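Local coordinates for uncharacterized protein (Plasmodium falciparum, PDB 1ZSO) that is of unknown function but may bind zinc, like other members of its family, at residues Lys129-Trp143 / Glu151-Val163. Residues are numbered along the deposited sequence; the frame is centred on the assembly and turned at random.
Sequences KGKLYYDVNLSDQNW and EMCVGIYNLEYEV
Trp143 lays its indole obliquely against the tip of Ile156, with CE3 3.6 Å from Ile156 CD1. Its CG is anti to the backbone N (chi1 167°), which carries the ring back along the partner strand. CZ3 also reaches Val154 CG1, the two side chains running side by side. Val136 CG1 sits over one face of the indole, offset toward the rim. At the backbone, Trp143 and Ile156 form an antiparallel hydrogen-bonded pair, Ile156 N to Trp143 O at 2.6 Å and Trp143 N to Ile156 O at 2.8 Å. This pair joins strand 143-147, outermost in this chain, to strand 152-163 in an antiparallel sheet. Strand 132-136 belongs to a second sheet, and its Tyr133 points at Val154 from the opposite direction. Tyr133 OH lies 3.8 Å from Val154 CG2 and is hydrogen-bonded to Asp127. Leu138 crosses both Ile156 and Leu159 at about a right angle; its CB meets Leu159 CD2 at 3.7 Å. A type I turn, Leu138 to Gln141, leads into the polar end. Asn142 OD1 accepts Asn158 N at 2.9 Å in a nearly straight bond (168°), with the donor above the carbonyl plane. Gln141 uses its backbone O for Leu159 N. Its chain bends at chi2, and OE1 accepts Tyr161 OH at 2.6 Å, at the edge and in the plane of the ring; the hydroxyl sits above the carbonyl plane. Amide and ring planes are 47° apart.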
ATOM      1  N   LYS B 129      12.928  35.285   4.813  1.00 37.13           N
ATOM      2  CA  LYS B 129      14.325  35.451   5.216  1.00 37.59           C
ATOM      3  C   LYS B 129      15.129  34.175   4.975  1.00 37.27           C
ATOM      4  O   LYS B 129      16.257  34.049   5.442  1.00 36.49           O
ATOM      5  CB  LYS B 129      14.393  35.831   6.695  1.00 38.50           C
ATOM      6  CG  LYS B 129      13.681  37.140   7.033  1.00 39.23           C
ATOM      7  CD  LYS B 129      14.465  38.345   6.553  1.00 39.91           C
ATOM      8  CE  LYS B 129      13.740  39.648   6.873  1.00 40.38           C
ATOM      9  NZ  LYS B 129      13.920  40.654   5.779  1.00 38.56           N
ATOM     10  N   GLY B 130      14.521  33.215   4.281  1.00 37.21           N
ATOM     11  CA  GLY B 130      15.241  32.070   3.752  1.00 37.37           C
ATOM     12  C   GLY B 130      15.440  30.867   4.662  1.00 37.49           C
ATOM     13  O   GLY B 130      16.090  29.906   4.257  1.00 36.78           O
ATOM     14  N   LYS B 131      14.890  30.884   5.874  1.00 38.32           N
ATOM     15  CA  LYS B 131      15.094  29.749   6.774  1.00 38.90           C
ATOM     16  C   LYS B 131      13.957  28.761   6.626  1.00 38.84           C
ATOM     17  O   LYS B 131      12.829  29.128   6.285  1.00 39.15           O
ATOM     18  CB  LYS B 131      15.290  30.194   8.226  1.00 39.67           C
ATOM     19  CG  LYS B 131      14.080  30.196   9.081  1.00 42.15           C
ATOM     20  CD  LYS B 131      14.115  29.067  10.069  1.00 45.65           C
ATOM     21  CE  LYS B 131      14.584  29.526  11.447  1.00 48.39           C
ATOM     22  NZ  LYS B 131      13.654  28.940  12.490  1.00 50.04           N
ATOM     23  N   LEU B 132      14.283  27.497   6.856  1.00 38.85           N
ATOM     24  CA  LEU B 132      13.413  26.398   6.494  1.00 39.22           C
ATOM     25  C   LEU B 132      12.802  25.787   7.733  1.00 39.65           C
ATOM     26  O   LEU B 132      13.451  25.681   8.771  1.00 40.42           O
ATOM     27  CB  LEU B 132      14.216  25.341   5.747  1.00 39.84           C
ATOM     28  CG  LEU B 132      14.831  25.795   4.418  1.00 38.80           C
ATOM     29  CD1 LEU B 132      15.873  24.819   3.988  1.00 39.55           C
ATOM     30  CD2 LEU B 132      13.772  25.904   3.365  1.00 40.13           C
ATOM     31  N   TYR B 133      11.542  25.397   7.633  1.00 39.48           N
ATOM     32  CA  TYR B 133      10.870  24.757   8.745  1.00 38.98           C
ATOM     33  C   TYR B 133      10.422  23.401   8.252  1.00 39.72           C
ATOM     34  O   TYR B 133       9.867  23.272   7.146  1.00 38.62           O
ATOM     35  CB  TYR B 133       9.689  25.604   9.227  1.00 39.18           C
ATOM     36  CG  TYR B 133      10.069  27.040   9.513  1.00 40.16           C
ATOM     37  CD1 TYR B 133      10.350  27.932   8.481  1.00 39.90           C
ATOM     38  CD2 TYR B 133      10.185  27.493  10.816  1.00 41.59           C
ATOM     39  CE1 TYR B 133      10.711  29.237   8.740  1.00 39.91           C
ATOM     40  CE2 TYR B 133      10.553  28.782  11.088  1.00 39.87           C
ATOM     41  CZ  TYR B 133      10.805  29.654  10.050  1.00 41.04           C
ATOM     42  OH  TYR B 133      11.153  30.941  10.359  1.00 38.00           O
ATOM     43  N   TYR B 134      10.707  22.391   9.067  1.00 40.06           N
ATOM     44  CA  TYR B 134      10.369  21.021   8.758  1.00 41.38           C
ATOM     45  C   TYR B 134       9.210  20.507   9.607  1.00 43.06           C
ATOM     46  O   TYR B 134       8.762  21.161  10.582  1.00 40.86           O
ATOM     47  CB  TYR B 134      11.599  20.145   8.946  1.00 41.69           C
ATOM     48  CG  TYR B 134      12.663  20.508   7.934  1.00 43.48           C
ATOM     49  CD1 TYR B 134      12.674  19.908   6.678  1.00 43.25           C
ATOM     50  CD2 TYR B 134      13.609  21.498   8.202  1.00 40.32           C
ATOM     51  CE1 TYR B 134      13.616  20.265   5.734  1.00 43.49           C
ATOM     52  CE2 TYR B 134      14.534  21.859   7.260  1.00 39.10           C
ATOM     53  CZ  TYR B 134      14.526  21.244   6.029  1.00 41.00           C
ATOM     54  OH  TYR B 134      15.443  21.575   5.062  1.00 45.10           O
ATOM     55  N   ASP B 135       8.716  19.334   9.224  1.00 44.12           N
ATOM     56  CA  ASP B 135       7.649  18.711   9.981  1.00 45.05           C
ATOM     57  C   ASP B 135       6.538  19.743  10.197  1.00 43.44           C
ATOM     58  O   ASP B 135       5.972  19.840  11.280  1.00 43.20           O
ATOM     59  CB  ASP B 135       8.202  18.226  11.326  1.00 46.20           C
ATOM     60  CG  ASP B 135       9.161  17.033  11.180  1.00 50.72           C
ATOM     61  OD1 ASP B 135       8.681  15.941  10.773  1.00 55.38           O
ATOM     62  OD2 ASP B 135      10.377  17.181  11.496  1.00 52.05           O
ATOM     63  N   VAL B 136       6.270  20.533   9.166  1.00 42.30           N
ATOM     64  CA  VAL B 136       5.209  21.541   9.213  1.00 41.54           C
ATOM     65  C   VAL B 136       3.878  20.818   9.143  1.00 40.75           C
ATOM     66  O   VAL B 136       3.609  20.056   8.212  1.00 40.71           O
ATOM     67  CB  VAL B 136       5.355  22.579   8.087  1.00 41.87           C
ATOM     68  CG1 VAL B 136       4.146  23.477   8.001  1.00 42.04           C
ATOM     69  CG2 VAL B 136       6.630  23.407   8.295  1.00 42.48           C
ATOM     70  N   ASN B 137       3.088  20.994  10.193  1.00 40.23           N
ATOM     71  CA  ASN B 137       1.848  20.249  10.357  1.00 40.65           C
ATOM     72  C   ASN B 137       0.682  21.048   9.849  1.00 39.26           C
ATOM     73  O   ASN B 137       0.383  22.103  10.385  1.00 39.55           O
ATOM     74  CB  ASN B 137       1.588  19.901  11.820  1.00 40.74           C
ATOM     75  CG  ASN B 137       0.244  19.210  12.013  1.00 44.52           C
ATOM     76  OD1 ASN B 137      -0.363  18.745  11.031  1.00 49.06           O
ATOM     77  ND2 ASN B 137      -0.227  19.113  13.281  1.00 41.66           N
ATOM     78  N   LEU B 138       0.025  20.537   8.819  1.00 37.83           N
ATOM     79  CA  LEU B 138      -1.121  21.235   8.264  1.00 38.35           C
ATOM     80  C   LEU B 138      -2.355  20.342   8.295  1.00 36.32           C
ATOM     81  O   LEU B 138      -3.355  20.657   7.679  1.00 36.66           O
ATOM     82  CB  LEU B 138      -0.823  21.789   6.857  1.00 36.75           C
ATOM     83  CG  LEU B 138       0.184  22.941   6.792  1.00 39.88           C
ATOM     84  CD1 LEU B 138       0.579  23.312   5.354  1.00 38.09           C
ATOM     85  CD2 LEU B 138      -0.328  24.182   7.453  1.00 40.74           C
ATOM     86  N   SER B 139      -2.304  19.258   9.053  1.00 35.50           N
ATOM     87  CA  SER B 139      -3.487  18.453   9.204  1.00 35.95           C
ATOM     88  C   SER B 139      -4.618  19.261   9.831  1.00 36.49           C
ATOM     89  O   SER B 139      -5.778  18.979   9.552  1.00 37.07           O
ATOM     90  CB  SER B 139      -3.230  17.163  10.004  1.00 34.68           C
ATOM     91  OG  SER B 139      -3.068  17.413  11.377  1.00 35.88           O
ATOM     92  N   ASP B 140      -4.301  20.267  10.648  1.00 36.78           N
ATOM     93  CA  ASP B 140      -5.336  21.150  11.219  1.00 38.27           C
ATOM     94  C   ASP B 140      -5.535  22.474  10.419  1.00 39.19           C
ATOM     95  O   ASP B 140      -6.244  23.394  10.870  1.00 36.52           O
ATOM     96  CB  ASP B 140      -5.011  21.462  12.681  1.00 39.17           C
ATOM     97  CG  ASP B 140      -3.603  21.972  12.858  1.00 44.37           C
ATOM     98  OD1 ASP B 140      -2.963  22.430  11.850  1.00 45.95           O
ATOM     99  OD2 ASP B 140      -3.114  21.868  14.015  1.00 51.11           O
ATOM    100  N   GLN B 141      -4.864  22.550   9.260  1.00 39.43           N
ATOM    101  CA  GLN B 141      -5.090  23.550   8.223  1.00 39.47           C
ATOM    102  C   GLN B 141      -4.402  24.877   8.497  1.00 40.31           C
ATOM    103  O   GLN B 141      -4.597  25.847   7.759  1.00 39.76           O
ATOM    104  CB  GLN B 141      -6.589  23.759   7.983  1.00 39.52           C
ATOM    105  CG  GLN B 141      -7.241  22.722   7.067  1.00 43.84           C
ATOM    106  CD  GLN B 141      -7.651  21.429   7.758  1.00 50.04           C
ATOM    107  OE1 GLN B 141      -7.472  20.332   7.198  1.00 57.54           O
ATOM    108  NE2 GLN B 141      -8.222  21.538   8.956  1.00 49.47           N
ATOM    109  N   ASN B 142      -3.588  24.926   9.559  1.00 40.01           N
ATOM    110  CA  ASN B 142      -3.050  26.201  10.069  1.00 38.58           C
ATOM    111  C   ASN B 142      -1.679  25.905  10.699  1.00 38.35           C
ATOM    112  O   ASN B 142      -1.483  24.878  11.349  1.00 37.94           O
ATOM    113  CB  ASN B 142      -3.973  26.857  11.127  1.00 36.86           C
ATOM    114  CG  ASN B 142      -5.310  27.347  10.563  1.00 37.47           C
ATOM    115  OD1 ASN B 142      -5.412  28.465  10.003  1.00 34.50           O
ATOM    116  ND2 ASN B 142      -6.355  26.543  10.748  1.00 29.74           N
ATOM    117  N   TRP B 143      -0.752  26.830  10.548  1.00 38.21           N
ATOM    118  CA  TRP B 143       0.565  26.633  11.121  1.00 37.93           C
ATOM    119  C   TRP B 143       1.281  27.942  11.215  1.00 36.22           C
ATOM    120  O   TRP B 143       1.183  28.758  10.324  1.00 34.37           O
ATOM    121  CB  TRP B 143       1.358  25.646  10.272  1.00 37.27           C
ATOM    122  CG  TRP B 143       2.798  25.597  10.594  1.00 36.70           C
ATOM    123  CD1 TRP B 143       3.415  24.760  11.475  1.00 35.33           C
ATOM    124  CD2 TRP B 143       3.835  26.427  10.033  1.00 33.19           C
ATOM    125  NE1 TRP B 143       4.756  25.022  11.505  1.00 36.35           N
ATOM    126  CE2 TRP B 143       5.046  26.033  10.629  1.00 34.23           C
ATOM    127  CE3 TRP B 143       3.847  27.447   9.091  1.00 34.33           C
ATOM    128  CZ2 TRP B 143       6.258  26.622  10.317  1.00 36.05           C
ATOM    129  CZ3 TRP B 143       5.060  28.062   8.792  1.00 38.12           C
ATOM    130  CH2 TRP B 143       6.251  27.646   9.408  1.00 35.68           C
ATOM    131  N   GLU B 151      13.182  38.203  14.346  1.00 42.75           N
ATOM    132  CA  GLU B 151      11.988  38.510  15.159  1.00 42.46           C
ATOM    133  C   GLU B 151      10.703  38.624  14.304  1.00 42.58           C
ATOM    134  O   GLU B 151      10.016  39.654  14.299  1.00 40.92           O
ATOM    135  CB  GLU B 151      12.240  39.764  16.021  1.00 41.95           C
ATOM    136  CG  GLU B 151      12.951  39.402  17.343  1.00 42.35           C
ATOM    137  CD  GLU B 151      13.844  40.494  17.913  1.00 42.37           C
ATOM    138  OE1 GLU B 151      13.359  41.624  18.159  1.00 41.96           O
ATOM    139  OE2 GLU B 151      15.038  40.196  18.159  1.00 41.64           O
HETATM  140  N   MSE B 152      10.371  37.536  13.610  1.00 43.12           N
HETATM  141  CA  MSE B 152       9.365  37.590  12.542  1.00 44.23           C
HETATM  142  C   MSE B 152       8.396  36.431  12.606  1.00 41.63           C
HETATM  143  O   MSE B 152       8.801  35.284  12.563  1.00 40.11           O
HETATM  144  CB  MSE B 152      10.065  37.603  11.171  1.00 44.11           C
HETATM  145  CG  MSE B 152       9.128  37.543   9.965  1.00 45.44           C
HETATM  146 SE   MSE B 152      10.095  37.801   8.241  1.00 53.35          SE
HETATM  147  CE  MSE B 152      10.681  35.945   7.880  1.00 52.85           C
ATOM    148  N   CYS B 153       7.108  36.735  12.698  1.00 40.80           N
ATOM    149  CA  CYS B 153       6.092  35.690  12.673  1.00 39.93           C
ATOM    150  C   CYS B 153       5.979  35.165  11.243  1.00 39.33           C
ATOM    151  O   CYS B 153       5.957  35.937  10.261  1.00 38.35           O
ATOM    152  CB  CYS B 153       4.719  36.203  13.158  1.00 39.91           C
ATOM    153  SG  CYS B 153       4.564  36.777  14.949  1.00 43.45           S
ATOM    154  N   VAL B 154       5.894  33.843  11.139  1.00 38.50           N
ATOM    155  CA  VAL B 154       5.701  33.145   9.870  1.00 37.14           C
ATOM    156  C   VAL B 154       4.488  32.239  10.007  1.00 36.78           C
ATOM    157  O   VAL B 154       4.396  31.498  10.944  1.00 35.68           O
ATOM    158  CB  VAL B 154       6.931  32.294   9.559  1.00 36.30           C
ATOM    159  CG1 VAL B 154       6.805  31.681   8.224  1.00 38.87           C
ATOM    160  CG2 VAL B 154       8.168  33.140   9.643  1.00 37.37           C
ATOM    161  N   GLY B 155       3.549  32.305   9.078  1.00 38.57           N
ATOM    162  CA  GLY B 155       2.275  31.609   9.254  1.00 38.99           C
ATOM    163  C   GLY B 155       1.608  31.127   7.968  1.00 39.30           C
ATOM    164  O   GLY B 155       1.794  31.678   6.887  1.00 38.45           O
ATOM    165  N   ILE B 156       0.836  30.064   8.100  1.00 39.21           N
ATOM    166  CA  ILE B 156      -0.002  29.581   7.020  1.00 38.93           C
ATOM    167  C   ILE B 156      -1.396  29.399   7.616  1.00 38.19           C
ATOM    168  O   ILE B 156      -1.579  28.642   8.588  1.00 37.37           O
ATOM    169  CB  ILE B 156       0.522  28.241   6.435  1.00 40.28           C
ATOM    170  CG1 ILE B 156       1.787  28.514   5.630  1.00 43.30           C
ATOM    171  CG2 ILE B 156      -0.552  27.574   5.519  1.00 39.44           C
ATOM    172  CD1 ILE B 156       2.737  27.387   5.632  1.00 45.23           C
ATOM    173  N   TYR B 157      -2.358  30.121   7.053  1.00 36.56           N
ATOM    174  CA  TYR B 157      -3.683  30.200   7.628  1.00 35.88           C
ATOM    175  C   TYR B 157      -4.729  29.747   6.642  1.00 34.97           C
ATOM    176  O   TYR B 157      -4.587  29.913   5.428  1.00 33.27           O
ATOM    177  CB  TYR B 157      -4.008  31.653   8.001  1.00 38.82           C
ATOM    178  CG  TYR B 157      -3.154  32.235   9.103  1.00 39.68           C
ATOM    179  CD1 TYR B 157      -3.640  32.296  10.403  1.00 41.81           C
ATOM    180  CD2 TYR B 157      -1.868  32.724   8.844  1.00 40.40           C
ATOM    181  CE1 TYR B 157      -2.876  32.808  11.426  1.00 43.72           C
ATOM    182  CE2 TYR B 157      -1.064  33.237   9.884  1.00 40.02           C
ATOM    183  CZ  TYR B 157      -1.579  33.279  11.166  1.00 42.28           C
ATOM    184  OH  TYR B 157      -0.841  33.818  12.227  1.00 45.25           O
ATOM    185  N   ASN B 158      -5.797  29.209   7.208  1.00 35.14           N
ATOM    186  CA  ASN B 158      -6.988  28.858   6.507  1.00 35.97           C
ATOM    187  C   ASN B 158      -6.607  28.054   5.289  1.00 37.46           C
ATOM    188  O   ASN B 158      -6.899  28.453   4.167  1.00 38.26           O
ATOM    189  CB  ASN B 158      -7.790  30.122   6.147  1.00 36.54           C
ATOM    190  CG  ASN B 158      -9.184  29.811   5.549  1.00 36.64           C
ATOM    191  OD1 ASN B 158      -9.682  28.702   5.671  1.00 33.11           O
ATOM    192  ND2 ASN B 158      -9.806  30.814   4.920  1.00 32.91           N
ATOM    193  N   LEU B 159      -5.916  26.936   5.505  1.00 37.91           N
ATOM    194  CA  LEU B 159      -5.521  26.068   4.376  1.00 38.42           C
ATOM    195  C   LEU B 159      -6.783  25.398   3.859  1.00 38.37           C
ATOM    196  O   LEU B 159      -7.575  24.850   4.642  1.00 39.08           O
ATOM    197  CB  LEU B 159      -4.445  25.037   4.783  1.00 38.68           C
ATOM    198  CG  LEU B 159      -4.166  23.918   3.764  1.00 38.34           C
ATOM    199  CD1 LEU B 159      -3.444  24.423   2.487  1.00 39.35           C
ATOM    200  CD2 LEU B 159      -3.452  22.737   4.395  1.00 39.28           C
ATOM    201  N   GLU B 160      -6.998  25.527   2.555  1.00 38.57           N
ATOM    202  CA  GLU B 160      -8.151  24.984   1.878  1.00 37.82           C
ATOM    203  C   GLU B 160      -7.652  24.132   0.705  1.00 37.55           C
ATOM    204  O   GLU B 160      -6.563  24.355   0.162  1.00 35.75           O
ATOM    205  CB  GLU B 160      -9.042  26.099   1.350  1.00 38.43           C
ATOM    206  CG  GLU B 160      -9.794  26.920   2.388  1.00 38.40           C
ATOM    207  CD  GLU B 160     -10.722  27.977   1.746  1.00 39.63           C
ATOM    208  OE1 GLU B 160     -11.912  27.653   1.546  1.00 44.18           O
ATOM    209  OE2 GLU B 160     -10.265  29.111   1.422  1.00 43.82           O
ATOM    210  N   TYR B 161      -8.432  23.128   0.339  1.00 36.37           N
ATOM    211  CA  TYR B 161      -8.018  22.273  -0.734  1.00 39.00           C
ATOM    212  C   TYR B 161      -9.228  21.626  -1.409  1.00 38.32           C
ATOM    213  O   TYR B 161     -10.364  21.638  -0.874  1.00 37.54           O
ATOM    214  CB  TYR B 161      -7.026  21.204  -0.216  1.00 40.67           C
ATOM    215  CG  TYR B 161      -7.407  20.668   1.136  1.00 41.22           C
ATOM    216  CD1 TYR B 161      -8.346  19.646   1.278  1.00 41.22           C
ATOM    217  CD2 TYR B 161      -6.839  21.200   2.271  1.00 43.29           C
ATOM    218  CE1 TYR B 161      -8.694  19.175   2.536  1.00 41.96           C
ATOM    219  CE2 TYR B 161      -7.174  20.741   3.527  1.00 45.71           C
ATOM    220  CZ  TYR B 161      -8.094  19.728   3.659  1.00 44.21           C
ATOM    221  OH  TYR B 161      -8.393  19.323   4.949  1.00 46.20           O
ATOM    222  N   GLU B 162      -8.997  21.095  -2.594  1.00 37.23           N
ATOM    223  CA  GLU B 162     -10.010  20.281  -3.211  1.00 39.33           C
ATOM    224  C   GLU B 162      -9.359  19.258  -4.122  1.00 38.84           C
ATOM    225  O   GLU B 162      -8.209  19.427  -4.534  1.00 37.56           O
ATOM    226  CB  GLU B 162     -11.068  21.141  -3.919  1.00 39.61           C
ATOM    227  CG  GLU B 162     -10.606  21.910  -5.131  1.00 42.81           C
ATOM    228  CD  GLU B 162     -11.697  22.847  -5.664  1.00 42.88           C
ATOM    229  OE1 GLU B 162     -12.075  22.732  -6.846  1.00 44.24           O
ATOM    230  OE2 GLU B 162     -12.190  23.694  -4.885  1.00 49.29           O
ATOM    231  N   VAL B 163     -10.069  18.161  -4.358  1.00 39.63           N
ATOM    232  CA  VAL B 163      -9.623  17.136  -5.284  1.00 40.34           C
ATOM    233  C   VAL B 163     -10.663  16.986  -6.380  1.00 40.90           C
ATOM    234  O   VAL B 163     -11.796  16.639  -6.096  1.00 41.06           O
ATOM    235  CB  VAL B 163      -9.439  15.790  -4.580  1.00 40.88           C
ATOM    236  CG1 VAL B 163      -8.966  14.744  -5.567  1.00 42.90           C
ATOM    237  CG2 VAL B 163      -8.447  15.914  -3.448  1.00 42.74           C
TER